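Local coordinates for beta-Ala-His dipeptidase (Homo sapiens, PDB 3DLJ), which hydrolyses Xaa-His dipeptides, above all carnosine and anserine, as a secreted zinc-dependent metallopeptidase of the M20 family, at residues A[87-92]-A[174-179]; A[71-76]-A[91-96]; A[108-113]-A[141-146]; A[37-42]-A[53-58]. All coordinates share one frame; numbering follows the deposited sequence.

Contact 1: residues A[87-92]-A[174-179]; sequences PIPPVI and EGMEEA. With ZN (zinc ion), chain C.
Pro-89 and Ile-88 pack against Met-176 where two neighbouring antiparallel strands of the mixed sheet, 91-96 and 168-174, give way to loops: 88-90 leads into the first strand, and 175-179 carries the second on to the zinc site. The apolar packing centres on the thioether chain. With Met-176 CG beside the backbone N and a turn of -69° at chi2, CG and SD both lie against the Pro-89 ring, with SD 3.6 Å from Pro-89 CD. The same Met-176 CG lies 3.6 Å from Ile-88 CG2, crossing that side chain at about a right angle; flexible methionine suits this corner between a rigid ring and a branched chain. Val-91 and Glu-174 run side by side, CG2 to CB, and the acid then turns away to hydrogen-bond Tyr-108 and Ser-181.

Close backbone packing follows from Gly-175, whose lack of a side chain lets Pro-89 CG come to 3.4 Å from its carbonyl O. Polar contact is indirect: a water donates to Pro-89 O (2.8 Å) and accepts from Gly-175 N (2.9 Å), joining the strands' loop ends where no direct hydrogen bond links them.

Beyond the packing, the loop delivers Glu-177, probably the proton acceptor of catalysis as in related enzymes, and Glu-178, a zinc ligand that shares its metal with Asp-143 and His-456. Glu-178 OE1 binds that zinc ion at 2.1 Å.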
loop_
_atom_site.group_PDB
_atom_site.type_symbol
_atom_site.label_atom_id
_atom_site.label_comp_id
_atom_site.label_asym_id
_atom_site.label_seq_id
_atom_site.Cartn_x
_atom_site.Cartn_y
_atom_site.Cartn_z
ATOM N N PRO A 87 -13.960 2.546 -18.250
ATOM C CA PRO A 87 -12.715 3.218 -18.649
ATOM C C PRO A 87 -11.718 3.252 -17.500
ATOM O O PRO A 87 -12.116 3.453 -16.358
ATOM C CB PRO A 87 -13.160 4.645 -18.979
ATOM C CG PRO A 87 -14.627 4.598 -19.063
ATOM C CD PRO A 87 -15.094 3.483 -18.211
ATOM N N ILE A 88 -10.444 3.037 -17.809
ATOM C CA ILE A 88 -9.361 3.221 -16.840
ATOM C C ILE A 88 -8.967 4.700 -16.868
ATOM O O ILE A 88 -8.931 5.304 -17.957
ATOM C CB ILE A 88 -8.141 2.330 -17.178
ATOM C CG1 ILE A 88 -8.534 0.847 -17.158
ATOM C CG2 ILE A 88 -6.990 2.547 -16.220
ATOM C CD1 ILE A 88 -7.704 0.002 -18.140
ATOM N N PRO A 89 -8.734 5.309 -15.674
ATOM C CA PRO A 89 -8.185 6.664 -15.566
ATOM C C PRO A 89 -6.810 6.812 -16.213
ATOM O O PRO A 89 -6.000 5.876 -16.136
ATOM C CB PRO A 89 -8.071 6.876 -14.046
ATOM C CG PRO A 89 -8.084 5.522 -13.470
ATOM C CD PRO A 89 -9.054 4.774 -14.337
ATOM N N PRO A 90 -6.539 7.985 -16.829
ATOM C CA PRO A 90 -5.261 8.188 -17.499
ATOM C C PRO A 90 -4.106 8.109 -16.528
ATOM O O PRO A 90 -4.289 8.290 -15.316
ATOM C CB PRO A 90 -5.377 9.601 -18.106
ATOM C CG PRO A 90 -6.427 10.285 -17.314
ATOM C CD PRO A 90 -7.405 9.174 -16.943
ATOM N N VAL A 91 -2.933 7.783 -17.049
ATOM C CA VAL A 91 -1.743 7.822 -16.240
ATOM C C VAL A 91 -1.055 9.154 -16.567
ATOM O O VAL A 91 -0.898 9.508 -17.737
ATOM C CB VAL A 91 -0.823 6.613 -16.484
ATOM C CG1 VAL A 91 0.540 6.864 -15.871
ATOM C CG2 VAL A 91 -1.441 5.333 -15.873
ATOM N N ILE A 92 -0.691 9.903 -15.531
ATOM C CA ILE A 92 0.097 11.092 -15.745
ATOM C C ILE A 92 1.550 10.697 -15.891
ATOM O O ILE A 92 2.096 9.995 -15.038
ATOM C CB ILE A 92 -0.074 12.119 -14.618
ATOM C CG1 ILE A 92 -1.495 12.678 -14.659
ATOM C CG2 ILE A 92 1.003 13.240 -14.732
ATOM C CD1 ILE A 92 -1.834 13.531 -13.483
ATOM N N GLU A 174 -0.666 7.255 -11.249
ATOM C CA GLU A 174 -1.780 6.458 -11.770
ATOM C C GLU A 174 -3.022 6.593 -10.902
ATOM O O GLU A 174 -2.971 7.149 -9.782
ATOM C CB GLU A 174 -1.382 4.981 -11.891
ATOM C CG GLU A 174 -1.150 4.255 -10.564
ATOM C CD GLU A 174 -1.318 2.741 -10.677
ATOM O OE1 GLU A 174 -2.055 2.283 -11.574
ATOM O OE2 GLU A 174 -0.723 2.006 -9.861
ATOM N N GLY A 175 -4.132 6.079 -11.430
ATOM C CA GLY A 175 -5.391 6.080 -10.721
ATOM C C GLY A 175 -6.012 4.707 -10.491
ATOM O O GLY A 175 -7.225 4.617 -10.293
ATOM N N MET A 176 -5.206 3.648 -10.512
ATOM C CA MET A 176 -5.722 2.277 -10.326
ATOM C C MET A 176 -4.909 1.382 -9.388
ATOM O O MET A 176 -4.958 0.154 -9.514
ATOM C CB MET A 176 -5.882 1.557 -11.686
ATOM C CG MET A 176 -6.916 2.156 -12.624
ATOM S SD MET A 176 -8.631 1.958 -12.068
ATOM C CE MET A 176 -8.847 0.189 -12.331
ATOM N N GLU A 177 -4.161 1.968 -8.453
ATOM C CA GLU A 177 -3.269 1.182 -7.589
ATOM C C GLU A 177 -4.020 0.241 -6.656
ATOM O O GLU A 177 -3.585 -0.890 -6.427
ATOM C CB GLU A 177 -2.365 2.107 -6.789
ATOM C CG GLU A 177 -1.185 1.432 -6.083
ATOM C CD GLU A 177 -1.559 0.845 -4.735
ATOM O OE1 GLU A 177 -0.831 -0.052 -4.278
ATOM O OE2 GLU A 177 -2.589 1.253 -4.143
ATOM N N GLU A 178 -5.139 0.724 -6.109
ATOM C CA GLU A 178 -5.999 -0.064 -5.218
ATOM C C GLU A 178 -6.799 -1.163 -5.940
ATOM O O GLU A 178 -7.457 -1.985 -5.298
ATOM C CB GLU A 178 -6.957 0.849 -4.453
ATOM C CG GLU A 178 -6.277 1.975 -3.691
ATOM C CD GLU A 178 -5.493 1.490 -2.494
ATOM O OE1 GLU A 178 -4.938 2.350 -1.793
ATOM O OE2 GLU A 178 -5.450 0.259 -2.218
ATOM N N ALA A 179 -6.750 -1.154 -7.266
ATOM C CA ALA A 179 -7.391 -2.169 -8.075
ATOM C C ALA A 179 -6.377 -2.833 -9.027
ATOM O O ALA A 179 -6.651 -2.996 -10.212
ATOM C CB ALA A 179 -8.555 -1.544 -8.844
HETATM ZN ZN ZN C . -3.641 1.345 -0.534
HETATM O O HOH W 1 -4.462 4.856 -14.059
#

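Contact 2: residues A[71-76]-A[91-96]; sequences ASVDMG and VILAEL
Val-91 pairs with Val-73 at the start of an antiparallel ladder that sets the outermost strand, 69-73, against strand 91-96 of the mixed sheet. The pair is hydrogen-bonded: Val-91 N donates to Val-73 O at 3.2 Å, and Val-91 O accepts from Val-73 N at 2.8 Å. On the same face Met-75, just past the strand, folds back over Val-91. Turns of -59° and -79° at its chi2 and chi3 bring SD and CE to the CG2 methyl, CE as near as 3.5 Å. Beta-branched valines suit both the extended backbone and this apolar face, which Leu-187 of helix 184-191 also covers.

Ile-92, opposite Ser-72 in a non-hydrogen-bonded pair, turns to the other face, toward Ala-59 and Leu-63 of helix 46-65. Small, polar Ser-72 fits its exposed edge position there.

Leu-93 returns to the face of the valines and pairs with Ala-71. Its N gives a short, nearly straight bond, 2.7 Å to Ala-71 O at 175°, and its O accepts from Ala-71 N, while Leu-93 CD1 meets Val-73 CG2 at 3.8 Å. The ladder continues to Glu-95 and Arg-69, which are joined through their backbones and by a salt bridge between Glu-95 OE1 and Arg-69 NE.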
loop_
_atom_site.group_PDB
_atom_site.type_symbol
_atom_site.label_atom_id
_atom_site.label_comp_id
_atom_site.label_asym_id
_atom_site.label_seq_id
_atom_site.Cartn_x
_atom_site.Cartn_y
_atom_site.Cartn_z
ATOM N N ALA A 71 1.817 14.669 -19.713
ATOM C CA ALA A 71 0.999 13.838 -20.600
ATOM C C ALA A 71 0.047 12.972 -19.775
ATOM O O ALA A 71 0.491 12.264 -18.868
ATOM C CB ALA A 71 1.873 12.968 -21.504
ATOM N N SER A 72 -1.252 13.049 -20.075
ATOM C CA SER A 72 -2.231 12.147 -19.486
ATOM C C SER A 72 -2.517 11.083 -20.536
ATOM O O SER A 72 -3.186 11.351 -21.543
ATOM C CB SER A 72 -3.517 12.886 -19.095
ATOM O OG SER A 72 -3.227 14.119 -18.439
ATOM N N VAL A 73 -1.979 9.891 -20.298
ATOM C CA VAL A 73 -2.000 8.774 -21.241
ATOM C C VAL A 73 -3.323 8.003 -21.180
ATOM O O VAL A 73 -3.699 7.477 -20.124
ATOM C CB VAL A 73 -0.844 7.780 -20.919
ATOM C CG1 VAL A 73 -0.857 6.584 -21.873
ATOM C CG2 VAL A 73 0.506 8.496 -20.925
ATOM N N ASP A 74 -4.010 7.918 -22.317
ATOM C CA ASP A 74 -5.247 7.153 -22.416
ATOM C C ASP A 74 -4.954 5.661 -22.172
ATOM O O ASP A 74 -4.081 5.074 -22.821
ATOM C CB ASP A 74 -5.918 7.399 -23.778
ATOM N N MET A 75 -5.658 5.062 -21.215
ATOM C CA MET A 75 -5.368 3.689 -20.799
ATOM C C MET A 75 -6.355 2.626 -21.330
ATOM O O MET A 75 -6.104 1.421 -21.196
ATOM C CB MET A 75 -5.272 3.600 -19.268
ATOM C CG MET A 75 -4.242 4.538 -18.629
ATOM S SD MET A 75 -2.571 4.264 -19.237
ATOM C CE MET A 75 -2.082 2.818 -18.289
ATOM N N GLY A 76 -7.465 3.073 -21.922
ATOM C CA GLY A 76 -8.475 2.164 -22.475
ATOM C C GLY A 76 -9.334 1.482 -21.415
ATOM O O GLY A 76 -9.279 1.863 -20.254
ATOM N N VAL A 91 -2.933 7.783 -17.049
ATOM C CA VAL A 91 -1.743 7.822 -16.240
ATOM C C VAL A 91 -1.055 9.154 -16.567
ATOM O O VAL A 91 -0.898 9.508 -17.737
ATOM C CB VAL A 91 -0.823 6.613 -16.484
ATOM C CG1 VAL A 91 0.540 6.864 -15.871
ATOM C CG2 VAL A 91 -1.441 5.333 -15.873
ATOM N N ILE A 92 -0.691 9.903 -15.531
ATOM C CA ILE A 92 0.097 11.092 -15.745
ATOM C C ILE A 92 1.550 10.697 -15.891
ATOM O O ILE A 92 2.096 9.995 -15.038
ATOM C CB ILE A 92 -0.074 12.119 -14.618
ATOM C CG1 ILE A 92 -1.495 12.678 -14.659
ATOM C CG2 ILE A 92 1.003 13.240 -14.732
ATOM C CD1 ILE A 92 -1.834 13.531 -13.483
ATOM N N LEU A 93 2.144 11.127 -17.004
ATOM C CA LEU A 93 3.580 11.032 -17.223
ATOM C C LEU A 93 4.131 12.434 -17.423
ATOM O O LEU A 93 3.995 12.999 -18.516
ATOM C CB LEU A 93 3.890 10.166 -18.444
ATOM C CG LEU A 93 3.614 8.657 -18.380
ATOM C CD1 LEU A 93 4.072 8.032 -19.685
ATOM C CD2 LEU A 93 4.335 8.018 -17.218
ATOM N N ALA A 94 4.751 12.982 -16.374
ATOM C CA ALA A 94 5.168 14.396 -16.348
ATOM C C ALA A 94 6.668 14.585 -16.122
ATOM O O ALA A 94 7.281 13.828 -15.369
ATOM C CB ALA A 94 4.376 15.150 -15.288
ATOM N N GLU A 95 7.258 15.582 -16.793
ATOM C CA GLU A 95 8.667 15.942 -16.587
ATOM C C GLU A 95 8.834 17.425 -16.231
ATOM O O GLU A 95 8.295 18.300 -16.900
ATOM C CB GLU A 95 9.576 15.505 -17.775
ATOM C CG GLU A 95 9.800 16.500 -18.924
ATOM C CD GLU A 95 10.677 15.949 -20.077
ATOM O OE1 GLU A 95 10.208 15.878 -21.237
ATOM O OE2 GLU A 95 11.853 15.602 -19.834
ATOM N N LEU A 96 9.584 17.688 -15.165
ATOM C CA LEU A 96 9.926 19.041 -14.760
ATOM C C LEU A 96 11.436 19.260 -14.893
ATOM O O LEU A 96 12.208 18.913 -13.994
ATOM C CB LEU A 96 9.459 19.302 -13.324
ATOM C CG LEU A 96 9.695 20.688 -12.710
ATOM C CD1 LEU A 96 8.945 21.790 -13.434
ATOM C CD2 LEU A 96 9.283 20.642 -11.260
#

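Contact 3: residues A[108-113]-A[141-146]; sequences YGHLDV and ATDNKG. With ZN (zinc ion), chain D; ZN (zinc ion), chain C.
A cis peptide bond joins Asp-143 to Asn-144, and these two neighbours meet His-110 differently: the acid shares a zinc ion with the imidazole, while the amide residue packs on its ring. Asp-143 OD1 and His-110 NE2 each bind this zinc at 2.0 Å, with the carboxylate and ring planes 84° apart. Asp-143 OD2 takes the second zinc at 2.2 Å. With CG anti to the backbone N (chi1 -171°), the carboxylate reaches between the metals. Asn-144 CB lies over one face of the histidine, a CH-pi contact 3.7 Å from the ring centroid.

The rotation of the imidazole is fixed from its far side. ND1 donates to Asp-112 O at 2.9 Å, almost in the ring plane, and more weakly to Asp-112 OD1, which leaves NE2 to the metal; Asp-112 OD2 is hydrogen-bonded to Ser-41 OG and Glu-178 N. One water ties the segments together, donating to His-110 O and Asp-112 O and accepting from Asn-144 N. Another donates to both Tyr-108 O and Asn-144 OD1, though the amide's main polar partner is Ser-205.

The outstretched Lys-145 touches Leu-111 CD2 with CG at 3.8 Å and Val-113 CG1 with CE, its aliphatic stem filling an apolar strip while NZ hydrogen-bonds Ser-39.

Asp-206 completes the protein ligands of the His-110 zinc, and Glu-178 and His-456 those of the other. Asp-112 is probably an active-site residue, and an aspartate bridging two zinc ions, with a His-x-Asp segment at the end of a strand, is the hallmark of the co-catalytic dizinc site of M20 peptidases.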
loop_
_atom_site.group_PDB
_atom_site.type_symbol
_atom_site.label_atom_id
_atom_site.label_comp_id
_atom_site.label_asym_id
_atom_site.label_seq_id
_atom_site.Cartn_x
_atom_site.Cartn_y
_atom_site.Cartn_z
ATOM N N TYR A 108 6.813 8.014 -8.228
ATOM C CA TYR A 108 5.594 7.270 -8.521
ATOM C C TYR A 108 4.594 7.486 -7.376
ATOM O O TYR A 108 4.948 7.353 -6.191
ATOM C CB TYR A 108 5.844 5.745 -8.740
ATOM C CG TYR A 108 4.547 4.962 -8.605
ATOM C CD1 TYR A 108 3.701 4.743 -9.717
ATOM C CD2 TYR A 108 4.110 4.527 -7.360
ATOM C CE1 TYR A 108 2.473 4.074 -9.561
ATOM C CE2 TYR A 108 2.901 3.865 -7.204
ATOM C CZ TYR A 108 2.094 3.652 -8.284
ATOM O OH TYR A 108 0.908 2.995 -8.076
ATOM N N GLY A 109 3.349 7.810 -7.724
ATOM C CA GLY A 109 2.269 7.786 -6.720
ATOM C C GLY A 109 0.944 7.379 -7.323
ATOM O O GLY A 109 0.862 7.166 -8.523
ATOM N N HIS A 110 -0.095 7.272 -6.500
ATOM C CA HIS A 110 -1.454 6.956 -7.006
ATOM C C HIS A 110 -2.486 7.837 -6.339
ATOM O O HIS A 110 -2.355 8.173 -5.150
ATOM C CB HIS A 110 -1.822 5.465 -6.855
ATOM C CG HIS A 110 -1.984 5.003 -5.428
ATOM N ND1 HIS A 110 -3.192 5.041 -4.757
ATOM C CD2 HIS A 110 -1.093 4.472 -4.557
ATOM C CE1 HIS A 110 -3.037 4.564 -3.535
ATOM N NE2 HIS A 110 -1.772 4.210 -3.388
ATOM N N LEU A 111 -3.489 8.238 -7.116
ATOM C CA LEU A 111 -4.528 9.156 -6.619
ATOM C C LEU A 111 -5.914 8.509 -6.488
ATOM O O LEU A 111 -6.886 9.177 -6.141
ATOM C CB LEU A 111 -4.557 10.440 -7.449
ATOM C CG LEU A 111 -3.299 11.295 -7.218
ATOM C CD1 LEU A 111 -3.288 12.423 -8.216
ATOM C CD2 LEU A 111 -3.254 11.859 -5.807
ATOM N N ASP A 112 -5.981 7.197 -6.716
ATOM C CA ASP A 112 -7.148 6.412 -6.313
ATOM C C ASP A 112 -7.042 5.968 -4.855
ATOM O O ASP A 112 -5.938 5.787 -4.317
ATOM C CB ASP A 112 -7.352 5.183 -7.221
ATOM C CG ASP A 112 -6.198 4.215 -7.153
ATOM O OD1 ASP A 112 -5.025 4.668 -7.262
ATOM O OD2 ASP A 112 -6.456 2.999 -6.973
ATOM N N VAL A 113 -8.216 5.794 -4.240
ATOM C CA VAL A 113 -8.350 5.414 -2.831
ATOM C C VAL A 113 -9.217 4.128 -2.682
ATOM O O VAL A 113 -10.001 3.755 -3.599
ATOM C CB VAL A 113 -8.937 6.598 -1.985
ATOM C CG1 VAL A 113 -7.985 7.795 -1.975
ATOM C CG2 VAL A 113 -10.290 7.020 -2.527
ATOM N N ALA A 141 -5.681 10.262 3.023
ATOM C CA ALA A 141 -4.789 11.229 3.706
ATOM C C ALA A 141 -3.346 10.757 3.723
ATOM O O ALA A 141 -2.442 11.526 3.406
ATOM C CB ALA A 141 -5.270 11.528 5.143
ATOM N N THR A 142 -3.137 9.499 4.113
ATOM C CA THR A 142 -1.812 8.858 4.062
ATOM C C THR A 142 -1.645 8.004 2.765
ATOM O O THR A 142 -0.559 7.934 2.201
ATOM C CB THR A 142 -1.534 7.999 5.333
ATOM O OG1 THR A 142 -0.140 8.064 5.665
ATOM C CG2 THR A 142 -1.910 6.539 5.123
ATOM N N ASP A 143 -2.727 7.392 2.298
ATOM C CA ASP A 143 -2.695 6.420 1.176
ATOM C C ASP A 143 -3.616 6.825 -0.018
ATOM O O ASP A 143 -4.757 6.375 -0.088
ATOM C CB ASP A 143 -3.109 5.049 1.735
ATOM C CG ASP A 143 -2.918 3.899 0.750
ATOM O OD1 ASP A 143 -2.263 4.070 -0.308
ATOM O OD2 ASP A 143 -3.435 2.794 1.059
ATOM N N ASN A 144 -3.153 7.640 -0.971
ATOM C CA ASN A 144 -1.787 8.167 -1.065
ATOM C C ASN A 144 -1.715 9.669 -1.424
ATOM O O ASN A 144 -0.736 10.112 -2.010
ATOM C CB ASN A 144 -1.031 7.346 -2.115
ATOM C CG ASN A 144 0.469 7.524 -2.046
ATOM O OD1 ASN A 144 1.134 7.624 -3.083
ATOM N ND2 ASN A 144 1.017 7.555 -0.833
ATOM N N LYS A 145 -2.734 10.457 -1.068
ATOM C CA LYS A 145 -2.820 11.873 -1.506
ATOM C C LYS A 145 -1.884 12.771 -0.692
ATOM O O LYS A 145 -1.230 13.660 -1.251
ATOM C CB LYS A 145 -4.276 12.371 -1.465
ATOM C CG LYS A 145 -5.158 11.742 -2.570
ATOM C CD LYS A 145 -6.662 11.848 -2.308
ATOM C CE LYS A 145 -7.439 11.367 -3.522
ATOM N NZ LYS A 145 -8.928 11.415 -3.325
ATOM N N GLY A 146 -1.792 12.515 0.613
ATOM C CA GLY A 146 -0.838 13.219 1.492
ATOM C C GLY A 146 0.604 13.209 0.981
ATOM O O GLY A 146 1.190 14.268 0.768
HETATM ZN ZN ZN D . -1.110 3.394 -1.735
HETATM ZN ZN ZN C . -3.641 1.345 -0.534
HETATM O O HOH W 2 4.078 7.054 -3.757
HETATM O O HOH W 3 -4.513 8.125 -3.503
#

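Contact 4: residues A[37-42]-A[53-58]; sequences IESDSV and FRMMAV
Ile-37 lies against Arg-54, Met-55 and Val-58, one side of helix 46-65, as the chain leaves helix 24-35 through two successive inverse gamma turns centred on Glu-38 and Ser-39. CG1, anti to the carbonyl carbon (chi1 -54°), leads to CD1, which lies over one face of the Arg-54 guanidinium and meets Val-58 CG2 tip to tip at 4.0 Å. CG2 lies between Arg-54 NH1 and Met-55 CB, the latter 3.9 Å away. A branched, purely apolar side chain thus serves three partners at once.

Arg-54 stays extended to CD, then bends at chi3 (68°), turning a face of its guanidinium to Ile-37 CD1. NH1 comes within 3.2 Å of Ile-37 CG1, a tight fit, and NH1 also forms a salt bridge with Glu-51 OE1. The arginine can therefore roof the isoleucine at the solvent-exposed side without burying its charge.

Met-55, kinked at chi2 and chi3, wraps SD and CE toward Ile-37 CD1, and its CB also touches Ser-39 CB at 3.9 Å. Small Ser-39 lets the loop approach the helix closely; its OG hydrogen-bonds to Leu-111 O and Lys-145 NZ, linking the loop to the segment beside the zinc site. Past that point Asp-40 makes an Asx turn, in which OD1 accepts from Val-42 N at 3.0 Å.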
loop_
_atom_site.group_PDB
_atom_site.type_symbol
_atom_site.label_atom_id
_atom_site.label_comp_id
_atom_site.label_asym_id
_atom_site.label_seq_id
_atom_site.Cartn_x
_atom_site.Cartn_y
_atom_site.Cartn_z
ATOM N N ILE A 37 -12.387 14.717 -3.441
ATOM C CA ILE A 37 -12.635 14.072 -4.724
ATOM C C ILE A 37 -12.668 12.559 -4.468
ATOM O O ILE A 37 -11.666 11.963 -4.133
ATOM C CB ILE A 37 -11.581 14.443 -5.782
ATOM C CG1 ILE A 37 -11.485 15.986 -5.907
ATOM C CG2 ILE A 37 -11.930 13.788 -7.140
ATOM C CD1 ILE A 37 -10.363 16.503 -6.782
ATOM N N GLU A 38 -13.842 11.960 -4.603
ATOM C CA GLU A 38 -14.048 10.581 -4.189
ATOM C C GLU A 38 -13.537 9.590 -5.230
ATOM O O GLU A 38 -14.318 8.881 -5.882
ATOM C CB GLU A 38 -15.517 10.386 -3.837
ATOM C CG GLU A 38 -15.913 11.389 -2.756
ATOM C CD GLU A 38 -17.314 11.181 -2.209
ATOM O OE1 GLU A 38 -17.888 10.087 -2.427
ATOM O OE2 GLU A 38 -17.831 12.108 -1.541
ATOM N N SER A 39 -12.203 9.542 -5.353
ATOM C CA SER A 39 -11.507 8.817 -6.436
ATOM C C SER A 39 -11.394 7.304 -6.193
ATOM O O SER A 39 -10.327 6.694 -6.306
ATOM C CB SER A 39 -10.134 9.447 -6.691
ATOM O OG SER A 39 -9.420 9.619 -5.477
ATOM N N ASP A 40 -12.537 6.706 -5.902
ATOM C CA ASP A 40 -12.628 5.297 -5.510
ATOM C C ASP A 40 -12.517 4.405 -6.772
ATOM O O ASP A 40 -13.412 4.411 -7.632
ATOM C CB ASP A 40 -13.957 5.142 -4.761
ATOM C CG ASP A 40 -14.256 3.726 -4.307
ATOM O OD1 ASP A 40 -13.698 2.761 -4.850
ATOM O OD2 ASP A 40 -15.116 3.594 -3.401
ATOM N N SER A 41 -11.413 3.665 -6.887
ATOM C CA SER A 41 -11.153 2.795 -8.049
ATOM C C SER A 41 -11.698 1.372 -7.913
ATOM O O SER A 41 -11.688 0.615 -8.881
ATOM C CB SER A 41 -9.657 2.696 -8.317
ATOM O OG SER A 41 -8.994 2.104 -7.205
ATOM N N VAL A 42 -12.141 1.010 -6.712
ATOM C CA VAL A 42 -12.443 -0.382 -6.383
ATOM C C VAL A 42 -13.920 -0.692 -6.700
ATOM O O VAL A 42 -14.236 -1.801 -7.123
ATOM C CB VAL A 42 -12.039 -0.719 -4.894
ATOM C CG1 VAL A 42 -12.601 -2.068 -4.423
ATOM C CG2 VAL A 42 -10.527 -0.696 -4.719
ATOM N N PHE A 53 -11.445 10.115 -12.705
ATOM C CA PHE A 53 -10.957 10.831 -13.891
ATOM C C PHE A 53 -10.750 12.313 -13.597
ATOM O O PHE A 53 -9.821 12.928 -14.123
ATOM C CB PHE A 53 -11.948 10.695 -15.061
ATOM C CG PHE A 53 -11.685 9.508 -15.966
ATOM C CD1 PHE A 53 -12.047 8.223 -15.579
ATOM C CD2 PHE A 53 -11.090 9.695 -17.214
ATOM C CE1 PHE A 53 -11.807 7.130 -16.420
ATOM C CE2 PHE A 53 -10.851 8.623 -18.061
ATOM C CZ PHE A 53 -11.205 7.340 -17.671
ATOM N N ARG A 54 -11.639 12.887 -12.787
ATOM C CA ARG A 54 -11.537 14.291 -12.406
ATOM C C ARG A 54 -10.297 14.538 -11.547
ATOM O O ARG A 54 -9.635 15.549 -11.710
ATOM C CB ARG A 54 -12.774 14.752 -11.657
ATOM C CG ARG A 54 -12.829 16.257 -11.565
ATOM C CD ARG A 54 -14.164 16.733 -11.072
ATOM N NE ARG A 54 -14.350 16.359 -9.678
ATOM C CZ ARG A 54 -13.997 17.108 -8.644
ATOM N NH1 ARG A 54 -14.230 16.647 -7.426
ATOM N NH2 ARG A 54 -13.413 18.303 -8.814
ATOM N N MET A 55 -10.002 13.591 -10.655
ATOM C CA MET A 55 -8.789 13.569 -9.839
ATOM C C MET A 55 -7.512 13.626 -10.682
ATOM O O MET A 55 -6.643 14.461 -10.446
ATOM C CB MET A 55 -8.777 12.312 -8.937
ATOM C CG MET A 55 -7.634 12.244 -7.895
ATOM S SD MET A 55 -7.688 13.460 -6.559
ATOM C CE MET A 55 -6.735 14.856 -7.265
ATOM N N MET A 56 -7.392 12.723 -11.653
ATOM C CA MET A 56 -6.252 12.726 -12.567
ATOM C C MET A 56 -6.149 14.048 -13.307
ATOM O O MET A 56 -5.046 14.538 -13.535
ATOM C CB MET A 56 -6.337 11.548 -13.544
ATOM C CG MET A 56 -6.441 10.179 -12.825
ATOM S SD MET A 56 -5.243 10.014 -11.487
ATOM C CE MET A 56 -3.726 9.784 -12.417
ATOM N N ALA A 57 -7.292 14.636 -13.674
ATOM C CA ALA A 57 -7.314 15.939 -14.356
ATOM C C ALA A 57 -6.865 17.095 -13.456
ATOM O O ALA A 57 -6.132 17.995 -13.895
ATOM C CB ALA A 57 -8.707 16.202 -14.937
ATOM N N VAL A 58 -7.291 17.064 -12.195
ATOM C CA VAL A 58 -6.874 18.060 -11.196
ATOM C C VAL A 58 -5.350 18.015 -10.930
ATOM O O VAL A 58 -4.684 19.069 -10.858
ATOM C CB VAL A 58 -7.677 17.903 -9.874
ATOM C CG1 VAL A 58 -7.033 18.715 -8.712
ATOM C CG2 VAL A 58 -9.131 18.326 -10.087
#

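How the contacts relate
Along the chain contact 4 closes first; contact 2 follows, and contact 3 is nested within the loop closed by contact 1. Contacts 1, 2 and 3 reach the same mixed sheet: strand 91-96 serves contacts 1 and 2, whose centres are about 10 Å apart, and strand 104-110 serves contact 3. Contact 2 lies at the sheet's outer edge, its centre about 16 Å from that of contact 3 near the metals. Helix 46-65, used by contact 4, packs on the sheet through Met-56 and Ile-92. Contacts 1 and 3 share a zinc ion, and hydrogen bonds of the Asp-112 carboxylate with Glu-178 N and Ser-41 OG join contacts 1, 3 and 4 around the active site.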